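Local coordinates for two-domain protein containing predicted PHP-like metal-dependent phosphoesterase (Bacteroides vulgatus ATCC 8482, PDB 3E38) that probably acts as a metal-dependent phosphoesterase, its PHP-like domain holding a cluster of three zinc ions and being joined to an Ig-like domain, at residues S27-G32 and H70-D75; T54-Y59 and D194-I199; E93-R96 and G101-N104. All coordinates share one frame; numbering follows the deposited sequence.

Interaction 1. Residues S27-G32 and H70-D75; sequences SVFSDG and HNRSFD. With ZN (zinc ion), chain J.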
# COMPACT_ATOMS: atom_id res chain seq x y z
N SER B 27 -1.28 16.62 22.66
CA SER B 27 -2.15 17.46 21.82
C SER B 27 -1.60 18.88 21.83
O SER B 27 -0.57 19.14 22.41
CB SER B 27 -3.61 17.47 22.28
OG SER B 27 -3.87 18.30 23.43
N VAL B 28 -2.28 19.77 21.14
CA VAL B 28 -1.85 21.16 21.05
C VAL B 28 -1.89 21.90 22.42
O VAL B 28 -1.52 23.08 22.52
CB VAL B 28 -2.77 21.96 20.04
CG1 VAL B 28 -2.48 21.56 18.59
CG2 VAL B 28 -4.22 21.82 20.39
N PHE B 29 -2.37 21.18 23.45
CA PHE B 29 -2.55 21.72 24.80
C PHE B 29 -1.23 21.58 25.55
O PHE B 29 -1.06 22.07 26.65
CB PHE B 29 -3.78 21.15 25.50
CG PHE B 29 -5.09 21.80 25.05
CD1 PHE B 29 -5.74 21.40 23.91
CD2 PHE B 29 -5.67 22.79 25.79
CE1 PHE B 29 -6.89 22.03 23.48
CE2 PHE B 29 -6.82 23.44 25.38
CZ PHE B 29 -7.45 23.03 24.22
N SER B 30 -0.29 20.91 24.88
CA SER B 30 1.14 20.94 25.26
C SER B 30 1.88 21.15 23.94
O SER B 30 1.63 22.14 23.27
CB SER B 30 1.71 19.75 26.06
OG SER B 30 1.34 18.49 25.55
N ASP B 31 2.72 20.19 23.57
CA ASP B 31 3.60 20.28 22.37
C ASP B 31 3.16 19.37 21.24
O ASP B 31 3.80 19.23 20.23
CB ASP B 31 5.10 20.05 22.72
CG ASP B 31 5.39 18.65 23.25
OD1 ASP B 31 4.42 17.98 23.63
OD2 ASP B 31 6.59 18.20 23.33
N GLY B 32 2.02 18.74 21.43
CA GLY B 32 1.39 17.96 20.38
C GLY B 32 0.89 18.85 19.25
O GLY B 32 0.78 20.06 19.40
N HIS B 70 -4.46 22.51 33.19
CA HIS B 70 -3.88 21.21 32.89
C HIS B 70 -4.88 20.08 32.74
O HIS B 70 -4.51 18.97 32.36
CB HIS B 70 -2.87 20.84 33.96
CG HIS B 70 -1.75 21.82 34.08
ND1 HIS B 70 -0.69 21.87 33.21
CD2 HIS B 70 -1.53 22.80 34.99
CE1 HIS B 70 0.13 22.83 33.57
NE2 HIS B 70 -0.36 23.41 34.65
N ASN B 71 -6.14 20.35 33.00
CA ASN B 71 -7.15 19.29 32.92
C ASN B 71 -7.92 19.41 31.61
O ASN B 71 -8.67 18.54 31.22
CB ASN B 71 -8.09 19.38 34.11
CG ASN B 71 -7.40 19.16 35.42
OD1 ASN B 71 -6.71 18.16 35.60
ND2 ASN B 71 -7.64 20.06 36.39
N ARG B 72 -7.71 20.52 30.93
CA ARG B 72 -8.55 20.83 29.75
C ARG B 72 -8.51 19.82 28.54
O ARG B 72 -9.55 19.55 27.92
CB ARG B 72 -8.24 22.26 29.29
CG ARG B 72 -9.09 22.78 28.16
CD ARG B 72 -10.52 22.86 28.49
NE ARG B 72 -11.24 23.50 27.38
CZ ARG B 72 -12.55 23.44 27.19
NH1 ARG B 72 -13.31 22.75 28.02
NH2 ARG B 72 -13.09 24.05 26.13
N SER B 73 -7.36 19.26 28.15
CA SER B 73 -7.40 18.39 26.97
C SER B 73 -8.20 17.11 27.30
O SER B 73 -8.95 16.61 26.50
CB SER B 73 -6.01 18.11 26.42
OG SER B 73 -5.19 17.58 27.41
N PHE B 74 -8.09 16.68 28.54
CA PHE B 74 -8.87 15.52 29.01
C PHE B 74 -10.35 15.85 28.93
O PHE B 74 -11.17 15.09 28.46
CB PHE B 74 -8.46 15.17 30.46
CG PHE B 74 -9.36 14.17 31.14
CD1 PHE B 74 -9.10 12.80 31.06
CD2 PHE B 74 -10.40 14.60 31.93
CE1 PHE B 74 -9.89 11.90 31.68
CE2 PHE B 74 -11.19 13.70 32.58
CZ PHE B 74 -10.96 12.34 32.43
N ASP B 75 -10.69 17.01 29.39
CA ASP B 75 -12.09 17.41 29.41
C ASP B 75 -12.67 17.36 28.01
O ASP B 75 -13.80 16.93 27.78
CB ASP B 75 -12.25 18.84 29.98
CG ASP B 75 -12.04 18.92 31.51
OD1 ASP B 75 -11.83 17.88 32.21
OD2 ASP B 75 -12.09 20.07 32.01
ZN ZN J . 6.45 16.56 24.08

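Interaction 2. Residues T54-Y59 and D194-I199; sequences TEHIEY and DIHQPI. With ZN (zinc ion), chain J; ZN (zinc ion), chain I.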
# COMPACT_ATOMS: atom_id res chain seq x y z
N THR B 54 -1.51 12.62 27.90
CA THR B 54 -0.60 13.01 28.95
C THR B 54 0.22 14.22 28.58
O THR B 54 1.38 14.11 28.26
CB THR B 54 0.34 11.85 29.30
OG1 THR B 54 1.23 11.62 28.20
CG2 THR B 54 -0.44 10.60 29.64
N GLU B 55 -0.41 15.38 28.70
CA GLU B 55 0.23 16.66 28.37
C GLU B 55 1.38 16.95 29.34
O GLU B 55 1.41 16.53 30.51
CB GLU B 55 -0.74 17.85 28.39
CG GLU B 55 -2.11 17.73 27.66
CD GLU B 55 -2.09 17.54 26.16
OE1 GLU B 55 -1.02 17.46 25.53
OE2 GLU B 55 -3.22 17.46 25.60
N HIS B 56 2.37 17.66 28.82
CA HIS B 56 3.47 18.13 29.64
C HIS B 56 2.85 19.13 30.60
O HIS B 56 2.01 19.96 30.22
CB HIS B 56 4.54 18.89 28.84
CG HIS B 56 5.30 18.04 27.88
ND1 HIS B 56 6.31 17.18 28.28
CD2 HIS B 56 5.24 17.95 26.53
CE1 HIS B 56 6.81 16.58 27.23
NE2 HIS B 56 6.18 17.02 26.15
N ILE B 57 3.29 19.04 31.84
CA ILE B 57 2.89 19.96 32.87
C ILE B 57 3.71 21.23 32.65
O ILE B 57 3.16 22.32 32.52
CB ILE B 57 3.15 19.40 34.32
CG1 ILE B 57 2.17 18.24 34.63
CG2 ILE B 57 3.07 20.54 35.36
CD1 ILE B 57 0.69 18.66 34.78
N GLU B 58 5.02 21.04 32.52
CA GLU B 58 5.97 22.17 32.49
C GLU B 58 6.20 22.77 31.11
O GLU B 58 6.65 23.90 30.99
CB GLU B 58 7.33 21.77 33.08
CG GLU B 58 7.29 21.26 34.51
CD GLU B 58 6.88 19.82 34.61
OE1 GLU B 58 6.44 19.27 33.59
OE2 GLU B 58 7.03 19.22 35.69
N TYR B 59 5.88 22.03 30.07
CA TYR B 59 6.14 22.49 28.72
C TYR B 59 4.90 22.61 27.86
O TYR B 59 4.36 21.62 27.37
CB TYR B 59 7.15 21.54 28.09
CG TYR B 59 7.63 21.95 26.71
CD1 TYR B 59 8.26 23.17 26.53
CD2 TYR B 59 7.50 21.09 25.61
CE1 TYR B 59 8.74 23.55 25.30
CE2 TYR B 59 7.99 21.45 24.36
CZ TYR B 59 8.60 22.69 24.22
OH TYR B 59 9.09 23.13 23.01
N ASP B 194 3.93 8.21 22.51
CA ASP B 194 4.50 9.52 22.79
C ASP B 194 4.24 10.40 21.57
O ASP B 194 5.00 11.30 21.21
CB ASP B 194 6.01 9.40 23.13
CG ASP B 194 6.52 10.61 23.89
OD1 ASP B 194 5.73 11.59 23.98
OD2 ASP B 194 7.67 10.59 24.44
N ILE B 195 3.11 10.13 20.93
CA ILE B 195 2.72 10.84 19.69
C ILE B 195 2.49 12.33 19.86
O ILE B 195 1.81 12.74 20.77
CB ILE B 195 1.49 10.15 19.00
CG1 ILE B 195 1.31 10.71 17.59
CG2 ILE B 195 0.23 10.19 19.89
CD1 ILE B 195 2.39 10.16 16.60
N HIS B 196 3.13 13.11 18.97
CA HIS B 196 2.95 14.59 18.86
C HIS B 196 2.31 14.95 17.54
O HIS B 196 1.39 15.75 17.46
CB HIS B 196 4.26 15.37 19.01
CG HIS B 196 4.91 15.25 20.36
ND1 HIS B 196 5.37 14.05 20.86
CD2 HIS B 196 5.20 16.19 21.30
CE1 HIS B 196 5.91 14.25 22.06
NE2 HIS B 196 5.84 15.54 22.34
N GLN B 197 2.78 14.29 16.49
CA GLN B 197 2.29 14.52 15.14
C GLN B 197 0.97 13.81 14.94
O GLN B 197 0.54 13.09 15.81
CB GLN B 197 3.28 13.94 14.13
CG GLN B 197 4.63 14.58 14.09
CD GLN B 197 4.63 15.92 13.38
OE1 GLN B 197 3.64 16.33 12.76
NE2 GLN B 197 5.75 16.62 13.47
N PRO B 198 0.30 14.04 13.81
CA PRO B 198 -0.79 13.10 13.51
C PRO B 198 -0.20 11.67 13.47
O PRO B 198 1.00 11.49 13.18
CB PRO B 198 -1.32 13.59 12.14
CG PRO B 198 -1.00 15.10 12.16
CD PRO B 198 0.36 15.17 12.87
N ILE B 199 -0.99 10.67 13.87
CA ILE B 199 -0.47 9.31 13.99
C ILE B 199 0.08 8.81 12.63
O ILE B 199 1.13 8.19 12.56
CB ILE B 199 -1.54 8.32 14.59
CG1 ILE B 199 -0.90 7.05 15.13
CG2 ILE B 199 -2.67 8.01 13.58
CD1 ILE B 199 0.02 7.24 16.42
ZN ZN J . 6.45 16.56 24.08
ZN ZN I . 5.84 12.91 26.06
O HOH W 1 7.73 12.25 26.74

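Interaction 3. Residues E93-R96 and G101-N104; sequences EITR and GHFN. With ZN (zinc ion), chain H; ZN (zinc ion), chain I.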
# COMPACT_ATOMS: atom_id res chain seq x y z
N GLU B 93 2.35 14.44 32.03
CA GLU B 93 3.79 14.26 31.92
C GLU B 93 4.60 15.31 32.68
O GLU B 93 4.67 16.48 32.31
CB GLU B 93 4.24 14.24 30.44
CG GLU B 93 5.69 13.76 30.36
CD GLU B 93 6.22 13.67 28.97
OE1 GLU B 93 5.63 14.10 27.93
OE2 GLU B 93 7.26 13.10 28.92
N ILE B 94 5.23 14.81 33.73
CA ILE B 94 6.11 15.60 34.62
C ILE B 94 7.42 15.57 33.88
O ILE B 94 8.06 14.54 33.74
CB ILE B 94 6.23 15.02 36.05
CG1 ILE B 94 4.86 14.80 36.67
CG2 ILE B 94 7.11 15.89 36.93
CD1 ILE B 94 4.85 13.83 37.90
N THR B 95 7.72 16.73 33.33
CA THR B 95 8.80 16.96 32.42
C THR B 95 9.87 17.75 33.11
O THR B 95 9.72 18.94 33.38
CB THR B 95 8.28 17.80 31.19
OG1 THR B 95 7.00 17.31 30.72
CG2 THR B 95 9.28 17.81 30.07
N ARG B 96 10.94 17.07 33.44
CA ARG B 96 12.09 17.70 34.07
C ARG B 96 13.41 17.27 33.45
O ARG B 96 13.48 16.37 32.65
CB ARG B 96 12.10 17.32 35.54
CG ARG B 96 10.82 17.71 36.25
CD ARG B 96 10.76 19.22 36.52
NE ARG B 96 9.54 19.56 37.25
CZ ARG B 96 9.48 20.45 38.22
NH1 ARG B 96 10.57 21.08 38.63
NH2 ARG B 96 8.33 20.67 38.85
N GLY B 101 14.45 13.15 35.07
CA GLY B 101 14.01 13.15 33.69
C GLY B 101 12.53 13.34 33.57
O GLY B 101 11.96 14.20 34.23
N HIS B 102 11.90 12.57 32.71
CA HIS B 102 10.44 12.66 32.46
C HIS B 102 9.71 11.44 32.93
O HIS B 102 10.11 10.31 32.62
CB HIS B 102 10.14 12.77 30.97
CG HIS B 102 10.77 13.93 30.27
ND1 HIS B 102 10.31 14.39 29.06
CD2 HIS B 102 11.81 14.72 30.61
CE1 HIS B 102 11.05 15.42 28.68
NE2 HIS B 102 11.96 15.65 29.60
N PHE B 103 8.63 11.66 33.67
CA PHE B 103 7.72 10.60 34.14
C PHE B 103 6.27 10.93 33.79
O PHE B 103 5.88 12.06 33.79
CB PHE B 103 7.72 10.43 35.65
CG PHE B 103 8.96 9.74 36.23
CD1 PHE B 103 10.22 10.25 36.05
CD2 PHE B 103 8.82 8.58 37.00
CE1 PHE B 103 11.33 9.61 36.57
CE2 PHE B 103 9.91 7.93 37.51
CZ PHE B 103 11.17 8.44 37.30
N ASN B 104 5.49 9.89 33.57
CA ASN B 104 4.04 10.02 33.44
C ASN B 104 3.35 9.54 34.69
O ASN B 104 3.72 8.53 35.27
CB ASN B 104 3.49 9.29 32.24
CG ASN B 104 3.56 10.12 30.98
OD1 ASN B 104 4.29 11.10 30.91
ND2 ASN B 104 2.78 9.74 29.99
ZN ZN H . 9.03 13.17 27.61
ZN ZN I . 5.84 12.91 26.06
O HOH W 1 7.73 12.25 26.74

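Interaction 1. Residues S27-G32 and H70-D75
The type I beta turn from Ser-27 to Ser-30 sets its backbone against the first turn of helix 72-83, with the CA atoms of Phe-29 and Ser-73 coming to 6.3 Å. It belongs to the loop after strand 17-22 in the PHP-like domain, where a metal ligand, Asp-31, follows the packed turn by one residue. An ST turn is folded into it: Ser-27 OG, tucked between the backbone N and the carbonyl carbon (chi1 77°), accepts a hydrogen bond from Phe-29 N at 3.2 Å. The same hydroxyl rests against helix 72-83, Ser-27 OG lying 3.7 Å from Ser-73 CB. Phe-29 does the rest of the packing. Its CB meets Ser-73 CB at 3.9 Å, while the far side of the ring, at CE2, approaches Arg-72 CG to 3.6 Å, so it is the arginine's aliphatic carbon, not its guanidinium, that touches the ring, obliquely. The arginine's polar end forms a salt bridge with Asp-65 of the second subunit. Ser-27 OG and Ser-73 OG are both hydrogen-bonded to Glu-55 OE2, which ties loop and helix to strand 50-56. An alanine at Ser-27 takes away the hydroxyl, which would probably leave Phe-29 N without its side-chain acceptor and Glu-55 OE2 held by Ser-73 but not by the loop. Just beyond the turn, both carboxylate oxygens of Asp-31 bind the zinc ion of chain J, OD1 at 2.5 Å.

Interaction 2. Residues T54-Y59 and D194-I199
His-56 and His-196 meet through a metal rather than through each other, and the stretch leading up to His-56 illustrates how a strand end can be fixed to present a ligand. Thr-54 packs on Asn-104, and its backbone is hydrogen-bonded to Met-25, while the backbone of Glu-55 pairs with Glu-93. Glu-55 sends its carboxylate to the loop after strand 17-22, where OE1 is hydrogen-bonded to Ser-30 OG. His-56 turns to the metals instead: chi1 of -67° puts its CG anti to the carbonyl carbon, and the ring extends until NE2 binds the zinc ion of chain J at 2.1 Å. On the other side of that ring, ND1 is hydrogen-bonded to Thr-95 OG1, a second-shell contact that fixes the ring's rotation. Ile-57 also bonds its backbone to Glu-93. The ring of Tyr-59 receives His-56 CD2 at its edge, in plane.

From residues 194-199, His-196 approaches the same zinc ion, its NE2 also at 2.1 Å. The two side chains cross at about a right angle, and each nitrogen lies at the edge of the other ring; His-56 NE2 and His-196 NE2 are 4.1 Å apart, with the metal between them. A weak hydrogen bond from His-196 ND1 to Asp-194 O, 2.8 Å long, restrains the second ring. Asp-194 serves the neighbouring zinc ion, of chain I, with OD1 at 2.5 Å from the metal; water 1 lies 2.1 Å from that ion. Asp-31 completes the protein ligands of the first zinc, and His-24, His-26 and Glu-93 those of the second. Such neighbouring metals, held by histidines and carboxylates from loops and strand ends far apart in sequence, are characteristic of PHP-family metal centres, consistent with a phosphoesterase active site.

Interaction 3. Residues E93-R96 and G101-N104
In Glu-93 the chain leaves the backbone with CG opposite the amide nitrogen (chi1 -168°) and runs on extended, while His-102 turns its CG anti to the carbonyl carbon (chi1 -58°), and these two choices bring carboxylate and imidazole to one zinc ion. Glu-93 OE2 and His-102 ND1 bind the metal of chain H at 2.2 Å and 2.3 Å. The other carboxylate oxygen, Glu-93 OE1, reaches the zinc ion of chain I at 2.2 Å, so a single glutamate bridges two metals, and water 1 is bound to both as well. His-137 adds a nitrogen to the chain H ion. Thr-95 comes over one face of the imidazole: its CG2 makes a CH-pi contact 3.6 Å from the centroid of the His-102 ring, 25° off the normal.

All this stands on a beta hairpin of strands 87-95 and 102-106. Ile-94 and Phe-103 form the hydrogen-bonded antiparallel pair, with Ile-94 N to Phe-103 O at 2.8 Å and Phe-103 N to Ile-94 O at 2.9 Å. Their side chains point to the face covered by helices 119-128 and 152-159; those of Glu-93, Thr-95, His-102 and Asn-104 point to the metal face. There Asn-104 OD1, hydrogen-bonded to Asn-136, sits 3.1 Å from Glu-93 CG, its amide plane nearly perpendicular to the carboxylate. Thr-95 OG1 donates back to Glu-93 O from above the carbonyl plane and is also hydrogen-bonded to His-56 ND1. Past the last bridge, Arg-96 N donates to Gly-101 O at 3.1 Å, and Gly-101 has backbone angles at which any side chain would collide with the preceding carbonyl oxygen.

How the interactions relate
The three contacts lie on the same side of the chain's centre, within the PHP-like domain. Interactions 1 and 2 have centres about 8 Å apart and share the zinc ion of chain J; interactions 2 and 3 have centres about 11 Å apart and share that of chain I and water 1. Interactions 1 and 3, with centres about 15 Å apart, do not touch. Strands 50-56 and 87-95, neighbours in one sheet, connect interactions 2 and 3, and interaction 3 is nested within the loop that interaction 2 closes; the segments of interactions 1 and 2 alternate along the chain. Metal ligands from widely separated sequence positions are thereby assembled on adjoining strand ends and loops.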